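Local atomic coordinates of NAD(P)H-FMN oxidoreductase (PDB entry 5LVA), a protein that binds flavin mononucleotide and probably transfers electrons from NAD(P)H to a flavin or quinone acceptor. Residues 6-11 with 72-77; 59-64 with 168-173. All blocks are in the same frame, centred on the assembly; numbering follows the deposited sequence.

In the fold
Both interactions involve the central parallel sheet, where strands 3-7 and 59-65 are neighbours, but on opposite sides: interaction 1 sets helix 73-82 against one face, interaction 2 the end of helix 156-171 against the other. Their centres lie 16 Å apart. The bridge between them is direct. Leu6 N to Val61 O and Phe8 N to Gln63 O, each 2.7 Å, are probable hydrogen bonds joining the two strands, and Leu75 CD1 packs on Phe62 CD2 at 3.5 Å. Interaction 1 reaches the flavin through His9 at the phosphate, whereas in interaction 2 the nearest atoms of the Val61 side chain and FMN are about 13 Å apart, so that contact lies away from the cofactor.

Interaction 1 (6-11 with 72-77); sequences LAFHPN and PPLLKK. With FMN (flavin mononucleotide), chain C.
The Phe8 ring takes Leu75 squarely over one face: Leu75 CB stands 3.8 Å from the ring centroid and 13° off its normal, a CH-pi contact. Leu75 CD1 continues the cover to CE1 and CZ of Phe8, and the two side chains cross at about a right angle. Leu74 adds its CG, 4.0 Å from Phe8 CD2, while its carbonyl oxygen approaches the ring obliquely. The ring reaches the helix because Phe8 CG lies beside the backbone N and anti to the carbonyl carbon (chi1 -66°). One residue on, the His9 ring is held at its edge. Asn11 N donates to His9 ND1 over 3.0 Å, 5° out of the ring plane, and His9 NE2 donates to the phosphate oxygen O1P of FMN; the modelled length of that second bond is too short to be trusted. The first bond would help fix the ring's rotation. Just before the helix, Pro72 flanks the Phe8 backbone, CG 3.3 Å from Phe8 O, and Tyr67 touches Pro10 and Pro72. FMN is also hydrogen-bonded to Val16 N, Val17 N and Asn18 ND2. A loop leaving the C-terminal end of a parallel strand and binding the flavin phosphate is characteristic of the flavodoxin-like fold.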
loop_
_atom_site.group_PDB
_atom_site.type_symbol
_atom_site.label_atom_id
_atom_site.label_comp_id
_atom_site.label_asym_id
_atom_site.label_seq_id
_atom_site.Cartn_x
_atom_site.Cartn_y
_atom_site.Cartn_z
ATOM N N LEU A 6 -5.682 1.511 -1.322
ATOM C CA LEU A 6 -5.810 2.259 -0.091
ATOM C C LEU A 6 -4.578 3.121 0.130
ATOM O O LEU A 6 -3.528 2.610 0.473
ATOM C CB LEU A 6 -6.026 1.304 1.074
ATOM C CG LEU A 6 -7.130 0.273 0.827
ATOM C CD1 LEU A 6 -7.232 -0.707 1.971
ATOM C CD2 LEU A 6 -8.434 0.985 0.643
ATOM N N ALA A 7 -4.704 4.432 -0.075
ATOM C CA ALA A 7 -3.557 5.325 0.065
ATOM C C ALA A 7 -3.503 5.918 1.455
ATOM O O ALA A 7 -4.493 6.432 1.950
ATOM C CB ALA A 7 -3.596 6.411 -0.973
ATOM N N PHE A 8 -2.336 5.827 2.086
ATOM C CA PHE A 8 -2.157 6.339 3.434
ATOM C C PHE A 8 -1.059 7.396 3.490
ATOM O O PHE A 8 0.113 7.087 3.683
ATOM C CB PHE A 8 -1.828 5.213 4.415
ATOM C CG PHE A 8 -2.942 4.218 4.624
ATOM C CD1 PHE A 8 -3.120 3.161 3.749
ATOM C CD2 PHE A 8 -3.768 4.311 5.728
ATOM C CE1 PHE A 8 -4.116 2.231 3.950
ATOM C CE2 PHE A 8 -4.770 3.381 5.931
ATOM C CZ PHE A 8 -4.947 2.341 5.039
ATOM N N HIS A 9 -1.459 8.642 3.328
ATOM C CA HIS A 9 -0.562 9.762 3.406
ATOM C C HIS A 9 -1.256 10.867 4.193
ATOM O O HIS A 9 -2.386 11.216 3.903
ATOM C CB HIS A 9 -0.179 10.234 2.016
ATOM C CG HIS A 9 0.946 11.213 2.006
ATOM N ND1 HIS A 9 0.908 12.395 2.714
ATOM C CD2 HIS A 9 2.139 11.190 1.378
ATOM C CE1 HIS A 9 2.032 13.055 2.522
ATOM N NE2 HIS A 9 2.798 12.346 1.715
ATOM N N PRO A 10 -0.588 11.394 5.220
ATOM C CA PRO A 10 -1.219 12.361 6.117
ATOM C C PRO A 10 -1.735 13.608 5.414
ATOM O O PRO A 10 -2.708 14.206 5.865
ATOM C CB PRO A 10 -0.094 12.713 7.077
ATOM C CG PRO A 10 0.744 11.446 7.114
ATOM C CD PRO A 10 0.730 10.952 5.712
ATOM N N ASN A 11 -1.099 13.989 4.315
ATOM C CA ASN A 11 -1.510 15.170 3.571
ATOM C C ASN A 11 -1.265 14.981 2.092
ATOM O O ASN A 11 -0.222 15.352 1.568
ATOM C CB ASN A 11 -0.765 16.400 4.063
ATOM C CG ASN A 11 -1.396 17.698 3.593
ATOM O OD1 ASN A 11 -2.057 17.757 2.556
ATOM N ND2 ASN A 11 -1.173 18.755 4.352
ATOM N N PRO A 72 2.701 5.102 7.685
ATOM C CA PRO A 72 2.069 6.059 8.599
ATOM C C PRO A 72 1.147 5.361 9.584
ATOM O O PRO A 72 0.670 4.287 9.277
ATOM C CB PRO A 72 1.277 6.962 7.664
ATOM C CG PRO A 72 2.012 6.912 6.395
ATOM C CD PRO A 72 2.549 5.514 6.279
ATOM N N PRO A 73 0.884 5.970 10.746
ATOM C CA PRO A 73 0.154 5.211 11.763
ATOM C C PRO A 73 -1.303 4.869 11.438
ATOM O O PRO A 73 -1.853 3.980 12.075
ATOM C CB PRO A 73 0.236 6.113 13.006
ATOM C CG PRO A 73 0.834 7.355 12.591
ATOM C CD PRO A 73 1.484 7.200 11.284
ATOM N N LEU A 74 -1.924 5.519 10.468
ATOM C CA LEU A 74 -3.327 5.232 10.188
ATOM C C LEU A 74 -3.495 3.848 9.558
ATOM O O LEU A 74 -4.513 3.185 9.748
ATOM C CB LEU A 74 -3.926 6.304 9.283
ATOM C CG LEU A 74 -5.407 6.101 8.967
ATOM C CD1 LEU A 74 -6.218 5.964 10.242
ATOM C CD2 LEU A 74 -5.938 7.198 8.081
ATOM N N LEU A 75 -2.486 3.405 8.823
ATOM C CA LEU A 75 -2.497 2.057 8.276
ATOM C C LEU A 75 -2.395 1.016 9.385
ATOM O O LEU A 75 -3.128 0.036 9.378
ATOM C CB LEU A 75 -1.375 1.868 7.263
ATOM C CG LEU A 75 -1.163 0.435 6.752
ATOM C CD1 LEU A 75 -2.456 -0.194 6.281
ATOM C CD2 LEU A 75 -0.143 0.417 5.641
ATOM N N LYS A 76 -1.509 1.241 10.347
ATOM C CA LYS A 76 -1.396 0.342 11.495
ATOM C C LYS A 76 -2.722 0.211 12.243
ATOM O O LYS A 76 -3.136 -0.891 12.603
ATOM C CB LYS A 76 -0.313 0.822 12.462
ATOM C CG LYS A 76 0.078 -0.252 13.458
ATOM C CD LYS A 76 0.381 -1.539 12.715
ATOM C CE LYS A 76 0.369 -2.749 13.602
ATOM N NZ LYS A 76 -0.938 -3.150 14.144
ATOM N N LYS A 77 -3.376 1.349 12.471
ATOM C CA LYS A 77 -4.703 1.389 13.066
ATOM C C LYS A 77 -5.749 0.705 12.190
ATOM O O LYS A 77 -6.642 0.028 12.689
ATOM C CB LYS A 77 -5.113 2.833 13.324
ATOM C CG LYS A 77 -6.386 2.982 14.100
ATOM C CD LYS A 77 -6.654 4.433 14.380
ATOM C CE LYS A 77 -5.749 4.953 15.457
ATOM N NZ LYS A 77 -6.104 6.363 15.795
HETATM N N1 FMN C . 12.668 7.479 3.804
HETATM C C2 FMN C . 13.358 6.285 3.862
HETATM O O2 FMN C . 13.987 5.884 2.888
HETATM N N3 FMN C . 13.345 5.520 5.001
HETATM C C4 FMN C . 12.657 5.936 6.105
HETATM O O4 FMN C . 12.668 5.218 7.098
HETATM C C4A FMN C . 11.959 7.147 6.061
HETATM N N5 FMN C . 11.256 7.588 7.153
HETATM C C5A FMN C . 10.566 8.775 7.118
HETATM C C6 FMN C . 9.863 9.187 8.240
HETATM C C7 FMN C . 9.147 10.365 8.240
HETATM C C7M FMN C . 8.396 10.778 9.476
HETATM C C8 FMN C . 9.146 11.149 7.084
HETATM C C8M FMN C . 8.380 12.437 7.032
HETATM C C9 FMN C . 9.853 10.735 5.963
HETATM C C9A FMN C . 10.558 9.543 5.966
HETATM N N10 FMN C . 11.273 9.117 4.854
HETATM C C10 FMN C . 11.966 7.917 4.905
HETATM C "C1'" FMN C . 11.247 9.914 3.579
HETATM C "C2'" FMN C . 9.938 9.450 2.891
HETATM O "O2'" FMN C . 9.950 8.048 2.644
HETATM C "C3'" FMN C . 9.504 10.245 1.648
HETATM O "O3'" FMN C . 9.228 11.541 2.119
HETATM C "C4'" FMN C . 8.254 9.621 0.999
HETATM O "O4'" FMN C . 8.534 8.290 0.695
HETATM C "C5'" FMN C . 7.708 10.181 -0.309
HETATM O "O5'" FMN C . 7.017 11.376 -0.062
HETATM P P FMN C . 5.609 11.866 -0.672
HETATM O O1P FMN C . 4.936 12.429 0.525
HETATM O O2P FMN C . 5.885 12.883 -1.726
HETATM O O3P FMN C . 4.699 10.833 -1.234
#

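Interaction 2 (59-64 with 168-173); sequences RIVFQF and EHVLKS
Val61 and Val170 mark the closest backbone approach, with CA atoms 7.7 Å apart, where strand 59-65 runs past the last turn of helix 156-171. The polar part of the contact is carried by Arg59. Its guanidinium meets the carbonyl oxygen of Lys172 at the edge: NH2 donates to Lys172 O over 2.7 Å, with an N-H...O angle of 148°, in the carbonyl plane and only 13° out of the guanidinium plane. NH1 makes a second, weak bond to the same oxygen at 3.0 Å, so both terminal nitrogens converge on one acceptor; NH1 also lies 2.8 Å from Val170 O. The side chain leaves the strand extended, CG anti to the backbone N, then bends at chi3 (-70°), which swings the group across the end of the helix. Lys172 is the first residue to leave helical geometry, and the cation therefore sits among carbonyls at the negative end of the helix dipole, which probably favours its charge. The contact joins the central strand of the doubly wound flavodoxin-like sheet to the C-terminal helix, which packs on the face opposite helix 73-82. NE of Arg59 has a further partner, a salt bridge to Glu100 on the adjacent strand. A leucine in place of Arg59 would probably leave Lys172 O without its donors and Glu100 without its counter-charge. The apolar part is slight: Val61 CG2 and Val170 CG1 come within 4.3 Å of each other, and Met102 also packs on Val61. Farther along, Gln63 links Tyr166 of the helix to Asn18 of the FMN site through its amide.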
loop_
_atom_site.group_PDB
_atom_site.type_symbol
_atom_site.label_atom_id
_atom_site.label_comp_id
_atom_site.label_asym_id
_atom_site.label_seq_id
_atom_site.Cartn_x
_atom_site.Cartn_y
_atom_site.Cartn_z
ATOM N N ARG A 59 -8.026 -7.404 -5.621
ATOM C CA ARG A 59 -6.678 -7.089 -5.200
ATOM C C ARG A 59 -6.687 -5.853 -4.317
ATOM O O ARG A 59 -7.346 -4.881 -4.629
ATOM C CB ARG A 59 -5.777 -6.861 -6.410
ATOM C CG ARG A 59 -4.346 -6.522 -6.041
ATOM C CD ARG A 59 -3.532 -6.131 -7.246
ATOM N NE ARG A 59 -3.288 -7.267 -8.116
ATOM C CZ ARG A 59 -2.459 -7.251 -9.152
ATOM N NH1 ARG A 59 -1.793 -6.148 -9.454
ATOM N NH2 ARG A 59 -2.299 -8.345 -9.888
ATOM N N ILE A 60 -5.951 -5.892 -3.214
ATOM C CA ILE A 60 -5.855 -4.749 -2.318
ATOM C C ILE A 60 -4.432 -4.205 -2.262
ATOM O O ILE A 60 -3.486 -4.934 -1.983
ATOM C CB ILE A 60 -6.308 -5.117 -0.920
ATOM C CG1 ILE A 60 -7.636 -5.853 -1.012
ATOM C CG2 ILE A 60 -6.438 -3.868 -0.070
ATOM C CD1 ILE A 60 -8.181 -6.245 0.288
ATOM N N VAL A 61 -4.298 -2.914 -2.548
ATOM C CA VAL A 61 -3.003 -2.256 -2.622
ATOM C C VAL A 61 -2.854 -1.236 -1.519
ATOM O O VAL A 61 -3.623 -0.295 -1.443
ATOM C CB VAL A 61 -2.812 -1.560 -3.973
ATOM C CG1 VAL A 61 -1.518 -0.799 -3.998
ATOM C CG2 VAL A 61 -2.859 -2.574 -5.100
ATOM N N PHE A 62 -1.868 -1.424 -0.659
ATOM C CA PHE A 62 -1.587 -0.456 0.388
ATOM C C PHE A 62 -0.502 0.497 -0.087
ATOM O O PHE A 62 0.639 0.092 -0.290
ATOM C CB PHE A 62 -1.173 -1.160 1.678
ATOM C CG PHE A 62 -2.218 -2.093 2.220
ATOM C CD1 PHE A 62 -2.301 -3.403 1.775
ATOM C CD2 PHE A 62 -3.126 -1.659 3.165
ATOM C CE1 PHE A 62 -3.269 -4.262 2.271
ATOM C CE2 PHE A 62 -4.100 -2.504 3.661
ATOM C CZ PHE A 62 -4.166 -3.812 3.219
ATOM N N GLN A 63 -0.874 1.758 -0.300
ATOM C CA GLN A 63 0.050 2.761 -0.803
ATOM C C GLN A 63 0.389 3.756 0.285
ATOM O O GLN A 63 -0.497 4.352 0.873
ATOM C CB GLN A 63 -0.537 3.480 -2.010
ATOM C CG GLN A 63 0.412 4.466 -2.654
ATOM C CD GLN A 63 -0.204 5.244 -3.803
ATOM O OE1 GLN A 63 -1.123 4.785 -4.470
ATOM N NE2 GLN A 63 0.320 6.428 -4.045
ATOM N N PHE A 64 1.675 3.939 0.554
ATOM C CA PHE A 64 2.090 4.847 1.607
ATOM C C PHE A 64 3.532 5.249 1.437
ATOM O O PHE A 64 4.261 4.607 0.708
ATOM C CB PHE A 64 1.874 4.211 2.988
ATOM C CG PHE A 64 2.526 2.854 3.171
ATOM C CD1 PHE A 64 1.844 1.694 2.851
ATOM C CD2 PHE A 64 3.804 2.747 3.701
ATOM C CE1 PHE A 64 2.424 0.475 3.037
ATOM C CE2 PHE A 64 4.385 1.530 3.886
ATOM C CZ PHE A 64 3.702 0.389 3.553
ATOM N N GLU A 168 1.778 0.573 -14.124
ATOM C CA GLU A 168 1.878 -0.707 -14.784
ATOM C C GLU A 168 1.937 -1.837 -13.762
ATOM O O GLU A 168 1.353 -2.899 -13.958
ATOM C CB GLU A 168 3.095 -0.760 -15.694
ATOM C CG GLU A 168 3.269 -2.123 -16.316
ATOM C CD GLU A 168 4.424 -2.199 -17.279
ATOM O OE1 GLU A 168 4.836 -1.138 -17.801
ATOM O OE2 GLU A 168 4.910 -3.326 -17.520
ATOM N N HIS A 169 2.635 -1.591 -12.662
ATOM C CA HIS A 169 2.838 -2.611 -11.649
ATOM C C HIS A 169 1.558 -2.953 -10.912
ATOM O O HIS A 169 1.273 -4.109 -10.653
ATOM C CB HIS A 169 3.890 -2.162 -10.647
ATOM C CG HIS A 169 4.451 -3.283 -9.837
ATOM N ND1 HIS A 169 3.898 -3.689 -8.645
ATOM C CD2 HIS A 169 5.505 -4.102 -10.063
ATOM C CE1 HIS A 169 4.596 -4.696 -8.159
ATOM N NE2 HIS A 169 5.576 -4.965 -9.002
ATOM N N VAL A 170 0.796 -1.928 -10.576
ATOM C CA VAL A 170 -0.452 -2.090 -9.851
ATOM C C VAL A 170 -1.496 -2.823 -10.695
ATOM O O VAL A 170 -2.381 -3.476 -10.166
ATOM C CB VAL A 170 -0.988 -0.705 -9.396
ATOM C CG1 VAL A 170 -2.427 -0.788 -8.942
ATOM C CG2 VAL A 170 -0.113 -0.153 -8.290
ATOM N N LEU A 171 -1.367 -2.739 -12.012
ATOM C CA LEU A 171 -2.349 -3.321 -12.920
ATOM C C LEU A 171 -1.854 -4.629 -13.513
ATOM O O LEU A 171 -2.608 -5.367 -14.136
ATOM C CB LEU A 171 -2.680 -2.331 -14.034
ATOM C CG LEU A 171 -3.343 -1.023 -13.595
ATOM C CD1 LEU A 171 -3.426 -0.049 -14.759
ATOM C CD2 LEU A 171 -4.719 -1.303 -13.053
ATOM N N LYS A 172 -0.576 -4.903 -13.309
ATOM C CA LYS A 172 0.074 -6.119 -13.790
ATOM C C LYS A 172 -0.559 -7.382 -13.224
ATOM O O LYS A 172 -0.994 -7.413 -12.078
ATOM C CB LYS A 172 1.555 -6.073 -13.424
ATOM C CG LYS A 172 2.434 -7.062 -14.127
ATOM C CD LYS A 172 3.781 -7.120 -13.438
ATOM C CE LYS A 172 4.897 -7.390 -14.418
ATOM N NZ LYS A 172 5.548 -8.698 -14.105
ATOM N N SER A 173 -0.612 -8.428 -14.035
ATOM C CA SER A 173 -1.075 -9.720 -13.552
ATOM C C SER A 173 0.145 -10.610 -13.289
ATOM O O SER A 173 1.109 -10.590 -14.049
ATOM C CB SER A 173 -2.030 -10.365 -14.553
ATOM O OG SER A 173 -1.304 -11.091 -15.525
#